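Local structure of twitching motility pilus retraction protein (Geobacter sulfurreducens PCA, 5ZFQ) at residues K209-Y217 and V228-A239; S283-T293 and A306-R317. The protein probably hydrolyses ATP, as a hexameric motor, to drive retraction of the type IV pilus and so twitching motility. All blocks are in the same frame, centred on the assembly; numbering follows the deposited sequence.

Contact 1: K209-Y217 and V228-A239; sequences KSFKNALKY and VGELRDLETIEA
F211 and L215, one turn apart on helix 211-216, pack against strand 228-230 and the first turns of helix 234-245 in the RecA-like ATPase core of this secretion-type motor. The F211 ring meets the strand backbone obliquely, its CE1 lying 4.1 Å from G229 CA. Its CE2 sits over the centre of one face of the R232 guanidinium, 3.6 Å from R232 CZ, with the two planes 43° apart. R232 reaches this place on a chain extended from CG to NE, and its NH1 also forms a salt bridge with E230 OE1, by charge alone, the oxygen lying well out of the guanidinium plane. L215 divides its branches: CD2 touches V228 CG2 at 3.9 Å, while CD1 meets T236 CG2 at 3.8 Å and also touches A239 CB. Because CG of L215 stands anti to its carbonyl carbon (chi1 -77°), the fork opens between strand and helix. I184 of strand 180-185 packs against both F211 and L215. No direct hydrogen bond joins the segments; one water instead links them, donating to both K212 O and E235 OE2. Farther out, S210 caps its helix by accepting from N213 N, and T236 OG1 donates to the anti lone pair of D233 OD2, 2.9 Å away.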
loop_
_atom_site.group_PDB
_atom_site.type_symbol
_atom_site.label_atom_id
_atom_site.label_comp_id
_atom_site.label_asym_id
_atom_site.label_seq_id
_atom_site.Cartn_x
_atom_site.Cartn_y
_atom_site.Cartn_z
ATOM N N LYS A 209 -14.910 -8.635 17.210
ATOM C CA LYS A 209 -13.975 -7.532 16.951
ATOM C C LYS A 209 -14.357 -6.684 15.752
ATOM O O LYS A 209 -13.891 -5.552 15.621
ATOM C CB LYS A 209 -12.552 -8.056 16.750
ATOM C CG LYS A 209 -11.873 -8.521 18.041
ATOM C CD LYS A 209 -10.490 -9.090 17.739
ATOM C CE LYS A 209 -9.829 -9.652 18.985
ATOM N NZ LYS A 209 -8.591 -10.395 18.618
ATOM N N SER A 210 -15.207 -7.226 14.888
ATOM C CA SER A 210 -15.528 -6.558 13.637
ATOM C C SER A 210 -16.668 -7.245 12.926
ATOM O O SER A 210 -16.960 -8.424 13.185
ATOM C CB SER A 210 -14.303 -6.525 12.713
ATOM O OG SER A 210 -13.888 -7.829 12.334
ATOM N N PHE A 211 -17.300 -6.516 12.015
ATOM C CA PHE A 211 -18.240 -7.133 11.099
ATOM C C PHE A 211 -17.576 -8.257 10.307
ATOM O O PHE A 211 -18.200 -9.279 10.025
ATOM C CB PHE A 211 -18.812 -6.104 10.136
ATOM C CG PHE A 211 -19.820 -5.207 10.753
ATOM C CD1 PHE A 211 -21.138 -5.653 10.937
ATOM C CD2 PHE A 211 -19.472 -3.910 11.141
ATOM C CE1 PHE A 211 -22.090 -4.826 11.510
ATOM C CE2 PHE A 211 -20.424 -3.068 11.715
ATOM C CZ PHE A 211 -21.730 -3.520 11.902
ATOM N N LYS A 212 -16.310 -8.058 9.954
ATOM C CA LYS A 212 -15.569 -9.027 9.149
ATOM C C LYS A 212 -15.413 -10.348 9.905
ATOM O O LYS A 212 -15.664 -11.423 9.340
ATOM C CB LYS A 212 -14.201 -8.459 8.755
ATOM C CG LYS A 212 -13.276 -9.422 8.017
ATOM C CD LYS A 212 -11.809 -9.264 8.481
ATOM C CE LYS A 212 -11.057 -10.605 8.543
ATOM N NZ LYS A 212 -11.531 -11.465 9.684
ATOM N N ASN A 213 -15.009 -10.269 11.175
ATOM C CA ASN A 213 -14.909 -11.459 12.018
ATOM C C ASN A 213 -16.267 -12.148 12.182
ATOM O O ASN A 213 -16.395 -13.352 11.981
ATOM C CB ASN A 213 -14.336 -11.102 13.402
ATOM C CG ASN A 213 -12.808 -11.110 13.447
ATOM O OD1 ASN A 213 -12.137 -11.135 12.407
ATOM N ND2 ASN A 213 -12.250 -11.059 14.668
ATOM N N ALA A 214 -17.282 -11.376 12.546
ATOM C CA ALA A 214 -18.573 -11.955 12.864
ATOM C C ALA A 214 -19.241 -12.585 11.635
ATOM O O ALA A 214 -20.028 -13.531 11.754
ATOM C CB ALA A 214 -19.472 -10.907 13.482
ATOM N N LEU A 215 -18.931 -12.075 10.451
ATOM C CA LEU A 215 -19.530 -12.614 9.236
ATOM C C LEU A 215 -18.758 -13.826 8.700
ATOM O O LEU A 215 -19.301 -14.648 7.965
ATOM C CB LEU A 215 -19.607 -11.530 8.165
ATOM C CG LEU A 215 -20.729 -10.532 8.388
ATOM C CD1 LEU A 215 -20.614 -9.405 7.388
ATOM C CD2 LEU A 215 -22.052 -11.269 8.265
ATOM N N LYS A 216 -17.491 -13.924 9.075
ATOM C CA LYS A 216 -16.637 -15.002 8.609
ATOM C C LYS A 216 -17.185 -16.379 8.954
ATOM O O LYS A 216 -16.858 -17.361 8.272
ATOM C CB LYS A 216 -15.242 -14.854 9.199
ATOM C CG LYS A 216 -14.276 -15.878 8.701
ATOM C CD LYS A 216 -13.027 -15.922 9.572
ATOM C CE LYS A 216 -11.964 -16.815 8.950
ATOM N NZ LYS A 216 -10.759 -16.765 9.808
ATOM N N TYR A 217 -18.014 -16.450 10.001
ATOM C CA TYR A 217 -18.508 -17.730 10.513
ATOM C C TYR A 217 -20.023 -17.793 10.608
ATOM O O TYR A 217 -20.566 -18.763 11.133
ATOM C CB TYR A 217 -17.914 -18.026 11.896
ATOM C CG TYR A 217 -16.442 -18.313 11.897
ATOM C CD1 TYR A 217 -15.853 -19.078 10.893
ATOM C CD2 TYR A 217 -15.621 -17.798 12.896
ATOM C CE1 TYR A 217 -14.474 -19.338 10.893
ATOM C CE2 TYR A 217 -14.246 -18.056 12.916
ATOM C CZ TYR A 217 -13.672 -18.822 11.913
ATOM O OH TYR A 217 -12.304 -19.063 11.938
ATOM N N VAL A 228 -27.407 -7.792 9.562
ATOM C CA VAL A 228 -26.008 -7.689 9.160
ATOM C C VAL A 228 -25.428 -6.299 9.433
ATOM O O VAL A 228 -24.203 -6.128 9.439
ATOM C CB VAL A 228 -25.867 -8.084 7.667
ATOM C CG1 VAL A 228 -24.862 -7.229 6.916
ATOM C CG2 VAL A 228 -25.512 -9.557 7.548
ATOM N N GLY A 229 -26.263 -5.298 9.621
ATOM C CA GLY A 229 -25.737 -3.979 9.865
ATOM C C GLY A 229 -25.344 -3.329 8.564
ATOM O O GLY A 229 -25.749 -3.775 7.523
ATOM N N GLU A 230 -24.552 -2.284 8.624
ATOM C CA GLU A 230 -24.151 -1.555 7.435
ATOM C C GLU A 230 -23.358 -2.304 6.430
ATOM O O GLU A 230 -22.428 -2.977 6.758
ATOM C CB GLU A 230 -23.354 -0.298 7.805
ATOM C CG GLU A 230 -23.072 0.652 6.637
ATOM C CD GLU A 230 -22.682 2.070 7.060
ATOM O OE1 GLU A 230 -21.535 2.297 7.484
ATOM O OE2 GLU A 230 -23.514 2.986 6.974
ATOM N N LEU A 231 -23.719 -2.139 5.183
ATOM C CA LEU A 231 -23.003 -2.755 4.126
ATOM C C LEU A 231 -21.781 -1.899 3.804
ATOM O O LEU A 231 -21.721 -1.259 2.779
ATOM C CB LEU A 231 -23.897 -2.901 2.909
ATOM C CG LEU A 231 -25.142 -3.773 3.066
ATOM C CD1 LEU A 231 -25.779 -4.065 1.741
ATOM C CD2 LEU A 231 -24.844 -5.059 3.777
ATOM N N ARG A 232 -20.803 -1.896 4.701
ATOM C CA ARG A 232 -19.562 -1.144 4.531
ATOM C C ARG A 232 -18.796 -1.561 3.273
ATOM O O ARG A 232 -18.532 -0.755 2.383
ATOM C CB ARG A 232 -18.659 -1.355 5.759
ATOM C CG ARG A 232 -19.076 -0.623 7.036
ATOM C CD ARG A 232 -18.130 -0.996 8.194
ATOM N NE ARG A 232 -18.344 -0.319 9.490
ATOM C CZ ARG A 232 -19.513 0.011 10.058
ATOM N NH1 ARG A 232 -20.686 -0.293 9.505
ATOM N NH2 ARG A 232 -19.505 0.625 11.237
ATOM N N ASP A 233 -18.463 -2.845 3.220
ATOM C CA ASP A 233 -17.440 -3.381 2.334
ATOM C C ASP A 233 -18.022 -4.128 1.155
ATOM O O ASP A 233 -19.229 -4.326 1.072
ATOM C CB ASP A 233 -16.565 -4.346 3.117
ATOM C CG ASP A 233 -16.325 -3.881 4.522
ATOM O OD1 ASP A 233 -15.483 -2.975 4.730
ATOM O OD2 ASP A 233 -17.012 -4.412 5.420
ATOM N N LEU A 234 -17.152 -4.582 0.259
ATOM C CA LEU A 234 -17.558 -5.551 -0.757
ATOM C C LEU A 234 -17.828 -6.892 -0.080
ATOM O O LEU A 234 -18.713 -7.657 -0.493
ATOM C CB LEU A 234 -16.488 -5.706 -1.843
ATOM C CG LEU A 234 -16.278 -4.519 -2.787
ATOM C CD1 LEU A 234 -15.070 -4.733 -3.680
ATOM C CD2 LEU A 234 -17.518 -4.297 -3.625
ATOM N N GLU A 235 -17.063 -7.153 0.977
ATOM C CA GLU A 235 -17.131 -8.411 1.706
ATOM C C GLU A 235 -18.460 -8.591 2.445
ATOM O O GLU A 235 -19.070 -9.667 2.384
ATOM C CB GLU A 235 -15.966 -8.501 2.691
ATOM C CG GLU A 235 -15.893 -9.838 3.409
ATOM C CD GLU A 235 -14.530 -10.108 4.034
ATOM O OE1 GLU A 235 -13.528 -9.472 3.601
ATOM O OE2 GLU A 235 -14.462 -10.973 4.942
ATOM N N THR A 236 -18.898 -7.542 3.145
ATOM C CA THR A 236 -20.156 -7.574 3.885
ATOM C C THR A 236 -21.360 -7.724 2.940
ATOM O O THR A 236 -22.269 -8.517 3.203
ATOM C CB THR A 236 -20.319 -6.301 4.764
ATOM O OG1 THR A 236 -19.260 -6.239 5.734
ATOM C CG2 THR A 236 -21.663 -6.289 5.485
ATOM N N ILE A 237 -21.364 -6.972 1.843
ATOM C CA ILE A 237 -22.421 -7.089 0.844
ATOM C C ILE A 237 -22.522 -8.521 0.291
ATOM O O ILE A 237 -23.626 -9.078 0.118
ATOM C CB ILE A 237 -22.193 -6.103 -0.313
ATOM C CG1 ILE A 237 -22.298 -4.670 0.178
ATOM C CG2 ILE A 237 -23.199 -6.294 -1.430
ATOM C CD1 ILE A 237 -22.073 -3.676 -0.936
ATOM N N GLU A 238 -21.358 -9.111 0.041
ATOM C CA GLU A 238 -21.269 -10.451 -0.507
ATOM C C GLU A 238 -21.766 -11.483 0.475
ATOM O O GLU A 238 -22.267 -12.531 0.079
ATOM C CB GLU A 238 -19.829 -10.770 -0.898
ATOM C CG GLU A 238 -19.555 -10.725 -2.384
ATOM C CD GLU A 238 -18.072 -10.791 -2.669
ATOM O OE1 GLU A 238 -17.302 -10.908 -1.688
ATOM O OE2 GLU A 238 -17.669 -10.716 -3.854
ATOM N N ALA A 239 -21.611 -11.195 1.759
ATOM C CA ALA A 239 -22.102 -12.102 2.779
ATOM C C ALA A 239 -23.623 -12.006 2.863
ATOM O O ALA A 239 -24.307 -13.022 2.870
ATOM C CB ALA A 239 -21.454 -11.805 4.125
HETATM O O HOH W 1 -16.382 -11.878 6.674
#

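Contact 2: S283-T293 and A306-R317; sequences SFVLEGVMSQT and ALEVMVPNPAIR
R317 NH1 donates to two backbone carbonyls where helix 283-285 gives way to strand 286-293: S283 O at 2.6 Å, close to the guanidinium plane, and L286 O at 3.0 Å, 25° out of it. NH2 of R317 forms a salt bridge with E287 OE2 at 3.2 Å, whose hydrogen bond is weak and bent, the carboxylate and guanidinium planes 50° apart. The chain of R317 runs extended from CG to NE, carrying the guanidinium across from helix 314-317. With an alanine in place of R317, the carbonyls of S283 and L286 would probably lose this donor and E287 its nearer charged partner, leaving it the long, weak ion pair with K147. P312 CB lies over the centre of one guanidinium face. Beyond this end the segments form an antiparallel beta hairpin, with V289-M310, S291-E308 and T293-A306 as hydrogen-bonded pairs; S291 N to E308 O measures 2.8 Å. On the face bearing V289 and M310, the methionine chain bends at chi2 (-87°) and chi3, bringing M310 CE 3.7 Å from V289 CG2 and 3.9 Å from L286 CD2. On the face of M290, Q292 and L307, L307 CD1 touches M290 CB at 3.8 Å. The buried E308 carboxylate is met by M344 N at OE1 and A259 N at OE2.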
loop_
_atom_site.group_PDB
_atom_site.type_symbol
_atom_site.label_atom_id
_atom_site.label_comp_id
_atom_site.label_asym_id
_atom_site.label_seq_id
_atom_site.Cartn_x
_atom_site.Cartn_y
_atom_site.Cartn_z
ATOM N N SER A 283 -31.684 -8.763 -8.178
ATOM C CA SER A 283 -33.000 -8.862 -8.795
ATOM C C SER A 283 -33.722 -10.067 -8.214
ATOM O O SER A 283 -34.944 -10.056 -8.061
ATOM C CB SER A 283 -32.912 -8.957 -10.335
ATOM O OG SER A 283 -32.142 -10.063 -10.781
ATOM N N PHE A 284 -32.943 -11.085 -7.865
ATOM C CA PHE A 284 -33.478 -12.334 -7.343
ATOM C C PHE A 284 -33.866 -12.246 -5.851
ATOM O O PHE A 284 -34.957 -12.687 -5.466
ATOM C CB PHE A 284 -32.455 -13.463 -7.583
ATOM C CG PHE A 284 -32.811 -14.767 -6.922
ATOM C CD1 PHE A 284 -34.134 -15.222 -6.885
ATOM C CD2 PHE A 284 -31.821 -15.556 -6.353
ATOM C CE1 PHE A 284 -34.469 -16.433 -6.273
ATOM C CE2 PHE A 284 -32.146 -16.770 -5.743
ATOM C CZ PHE A 284 -33.480 -17.202 -5.706
ATOM N N VAL A 285 -32.986 -11.670 -5.029
ATOM C CA VAL A 285 -33.115 -11.812 -3.576
ATOM C C VAL A 285 -33.726 -10.591 -2.863
ATOM O O VAL A 285 -34.249 -10.730 -1.745
ATOM C CB VAL A 285 -31.734 -12.131 -2.904
ATOM C CG1 VAL A 285 -31.060 -13.326 -3.552
ATOM C CG2 VAL A 285 -30.828 -10.920 -2.917
ATOM N N LEU A 286 -33.671 -9.417 -3.494
ATOM C CA LEU A 286 -34.209 -8.184 -2.899
ATOM C C LEU A 286 -35.702 -8.310 -2.685
ATOM O O LEU A 286 -36.438 -8.627 -3.625
ATOM C CB LEU A 286 -33.918 -6.977 -3.792
ATOM C CG LEU A 286 -33.888 -5.564 -3.210
ATOM C CD1 LEU A 286 -32.974 -5.473 -1.984
ATOM C CD2 LEU A 286 -33.436 -4.579 -4.275
ATOM N N GLU A 287 -36.153 -8.100 -1.450
ATOM C CA GLU A 287 -37.577 -8.240 -1.139
ATOM C C GLU A 287 -38.147 -6.910 -0.689
ATOM O O GLU A 287 -39.361 -6.756 -0.548
ATOM C CB GLU A 287 -37.819 -9.318 -0.074
ATOM C CG GLU A 287 -37.633 -10.758 -0.576
ATOM C CD GLU A 287 -38.547 -11.109 -1.765
ATOM O OE1 GLU A 287 -39.657 -10.520 -1.882
ATOM O OE2 GLU A 287 -38.139 -11.964 -2.593
ATOM N N GLY A 288 -37.272 -5.936 -0.488
ATOM C CA GLY A 288 -37.720 -4.627 -0.063
ATOM C C GLY A 288 -36.619 -3.674 0.357
ATOM O O GLY A 288 -35.571 -4.070 0.880
ATOM N N VAL A 289 -36.871 -2.396 0.120
ATOM C CA VAL A 289 -35.935 -1.344 0.484
ATOM C C VAL A 289 -36.706 -0.238 1.164
ATOM O O VAL A 289 -37.685 0.274 0.627
ATOM C CB VAL A 289 -35.183 -0.752 -0.750
ATOM C CG1 VAL A 289 -34.237 0.378 -0.308
ATOM C CG2 VAL A 289 -34.453 -1.855 -1.540
ATOM N N MET A 290 -36.275 0.127 2.352
ATOM C CA MET A 290 -36.873 1.254 3.021
ATOM C C MET A 290 -35.840 2.345 3.236
ATOM O O MET A 290 -34.790 2.128 3.823
ATOM C CB MET A 290 -37.512 0.808 4.329
ATOM C CG MET A 290 -38.655 -0.182 4.089
ATOM S SD MET A 290 -39.310 -0.896 5.605
ATOM C CE MET A 290 -37.813 -1.292 6.435
ATOM N N SER A 291 -36.186 3.548 2.851
ATOM C CA SER A 291 -35.328 4.677 3.053
ATOM C C SER A 291 -36.001 5.610 4.002
ATOM O O SER A 291 -37.100 5.993 3.788
ATOM C CB SER A 291 -35.023 5.326 1.746
ATOM O OG SER A 291 -34.112 4.512 1.099
ATOM N N GLN A 292 -35.297 6.004 5.046
ATOM C CA GLN A 292 -35.876 6.823 6.073
ATOM C C GLN A 292 -35.253 8.126 6.420
ATOM O O GLN A 292 -34.087 8.291 6.300
ATOM C CB GLN A 292 -35.875 6.026 7.343
ATOM C CG GLN A 292 -36.618 4.726 7.239
ATOM C CD GLN A 292 -36.768 4.058 8.562
ATOM O OE1 GLN A 292 -36.185 4.471 9.524
ATOM N NE2 GLN A 292 -37.552 3.023 8.606
ATOM N N THR A 293 -36.090 9.075 6.790
ATOM C CA THR A 293 -35.657 10.358 7.293
ATOM C C THR A 293 -36.443 10.804 8.498
ATOM O O THR A 293 -37.630 10.756 8.483
ATOM C CB THR A 293 -35.866 11.498 6.305
ATOM O OG1 THR A 293 -35.357 11.148 5.039
ATOM C CG2 THR A 293 -35.107 12.652 6.751
ATOM N N ALA A 306 -40.357 10.199 7.587
ATOM C CA ALA A 306 -40.633 10.229 6.174
ATOM C C ALA A 306 -39.998 8.953 5.650
ATOM O O ALA A 306 -38.904 8.605 5.982
ATOM C CB ALA A 306 -40.075 11.456 5.528
ATOM N N LEU A 307 -40.693 8.274 4.782
ATOM C CA LEU A 307 -40.264 6.942 4.413
ATOM C C LEU A 307 -40.519 6.637 2.942
ATOM O O LEU A 307 -41.644 6.787 2.435
ATOM C CB LEU A 307 -40.975 5.911 5.301
ATOM C CG LEU A 307 -40.779 4.420 5.039
ATOM C CD1 LEU A 307 -39.437 3.891 5.568
ATOM C CD2 LEU A 307 -41.964 3.665 5.630
ATOM N N GLU A 308 -39.503 6.137 2.276
ATOM C CA GLU A 308 -39.642 5.725 0.925
ATOM C C GLU A 308 -39.579 4.219 0.986
ATOM O O GLU A 308 -38.692 3.673 1.563
ATOM C CB GLU A 308 -38.522 6.286 0.093
ATOM C CG GLU A 308 -38.371 5.592 -1.234
ATOM C CD GLU A 308 -37.837 6.460 -2.324
ATOM O OE1 GLU A 308 -38.530 7.346 -2.771
ATOM O OE2 GLU A 308 -36.730 6.244 -2.751
ATOM N N VAL A 309 -40.557 3.549 0.401
ATOM C CA VAL A 309 -40.596 2.102 0.378
ATOM C C VAL A 309 -40.648 1.532 -1.014
ATOM O O VAL A 309 -41.501 1.865 -1.766
ATOM C CB VAL A 309 -41.858 1.576 1.065
ATOM C CG1 VAL A 309 -41.876 0.076 1.108
ATOM C CG2 VAL A 309 -42.008 2.145 2.441
ATOM N N MET A 310 -39.748 0.631 -1.335
ATOM C CA MET A 310 -39.763 -0.026 -2.616
ATOM C C MET A 310 -39.979 -1.516 -2.445
ATOM O O MET A 310 -39.189 -2.167 -1.829
ATOM C CB MET A 310 -38.435 0.173 -3.299
ATOM C CG MET A 310 -38.410 -0.190 -4.757
ATOM S SD MET A 310 -38.064 -1.865 -5.215
ATOM C CE MET A 310 -36.487 -2.204 -4.552
ATOM N N VAL A 311 -41.042 -2.050 -3.019
ATOM C CA VAL A 311 -41.320 -3.464 -2.966
ATOM C C VAL A 311 -41.167 -3.983 -4.362
ATOM O O VAL A 311 -41.877 -3.588 -5.240
ATOM C CB VAL A 311 -42.737 -3.756 -2.504
ATOM C CG1 VAL A 311 -42.910 -5.237 -2.291
ATOM C CG2 VAL A 311 -43.018 -3.050 -1.205
ATOM N N PRO A 312 -40.170 -4.923 -4.544
ATOM C CA PRO A 312 -39.998 -5.391 -5.922
ATOM C C PRO A 312 -41.117 -6.191 -6.516
ATOM O O PRO A 312 -41.839 -6.837 -5.818
ATOM C CB PRO A 312 -38.767 -6.264 -5.829
ATOM C CG PRO A 312 -37.994 -5.657 -4.762
ATOM C CD PRO A 312 -39.023 -5.524 -3.747
ATOM N N ASN A 313 -41.246 -6.110 -7.826
ATOM C CA ASN A 313 -42.254 -6.829 -8.567
ATOM C C ASN A 313 -41.640 -7.326 -9.838
ATOM O O ASN A 313 -40.553 -6.949 -10.156
ATOM C CB ASN A 313 -43.506 -6.012 -8.807
ATOM C CG ASN A 313 -43.252 -4.739 -9.553
ATOM O OD1 ASN A 313 -42.321 -4.617 -10.306
ATOM N ND2 ASN A 313 -44.106 -3.795 -9.350
ATOM N N PRO A 314 -42.295 -8.211 -10.559
ATOM C CA PRO A 314 -41.632 -8.680 -11.781
ATOM C C PRO A 314 -40.984 -7.547 -12.573
ATOM O O PRO A 314 -39.818 -7.668 -12.975
ATOM C CB PRO A 314 -42.780 -9.300 -12.570
ATOM C CG PRO A 314 -43.682 -9.825 -11.529
ATOM C CD PRO A 314 -43.625 -8.833 -10.401
ATOM N N ALA A 315 -41.720 -6.447 -12.736
ATOM C CA ALA A 315 -41.277 -5.319 -13.551
ATOM C C ALA A 315 -39.980 -4.682 -13.055
ATOM O O ALA A 315 -39.146 -4.253 -13.864
ATOM C CB ALA A 315 -42.388 -4.257 -13.627
ATOM N N ILE A 316 -39.817 -4.630 -11.733
ATOM C CA ILE A 316 -38.648 -3.997 -11.108
ATOM C C ILE A 316 -37.431 -4.920 -11.095
ATOM O O ILE A 316 -36.304 -4.482 -11.323
ATOM C CB ILE A 316 -38.983 -3.521 -9.662
ATOM C CG1 ILE A 316 -39.923 -2.312 -9.738
ATOM C CG2 ILE A 316 -37.713 -3.213 -8.853
ATOM C CD1 ILE A 316 -40.286 -1.695 -8.416
ATOM N N ARG A 317 -37.665 -6.202 -10.849
ATOM C CA ARG A 317 -36.573 -7.166 -10.860
ATOM C C ARG A 317 -35.895 -7.174 -12.226
ATOM O O ARG A 317 -34.669 -7.313 -12.317
ATOM C CB ARG A 317 -37.066 -8.575 -10.519
ATOM C CG ARG A 317 -37.661 -8.726 -9.147
ATOM C CD ARG A 317 -37.942 -10.201 -8.838
ATOM N NE ARG A 317 -38.696 -10.342 -7.595
ATOM C CZ ARG A 317 -38.162 -10.245 -6.380
ATOM N NH1 ARG A 317 -36.858 -10.012 -6.234
ATOM N NH2 ARG A 317 -38.936 -10.377 -5.304
#

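In the fold
From the N terminus, the chain first builds the antiparallel sheet whose strands run from 43-46 to 117-125, then enters the mixed sheet that both contacts reach. Contact 1 closes a short loop of ten residues, bringing strand 225-230 and helix 234-245 back beside helix 211-216. Only after it has closed does contact 2 begin, so the two follow in series and neither nest nor cross. Contact 2 closes the hairpin of strands 286-296 and 303-310, whose second strand forms one border of the mixed sheet within this chain. The centres of contact 1 and contact 2 lie about 22 Å apart, and their nearest atoms about 8 Å apart. Strands 249-254 and 150-155 bridge the interval, and both contacts also touch a neighbouring subunit.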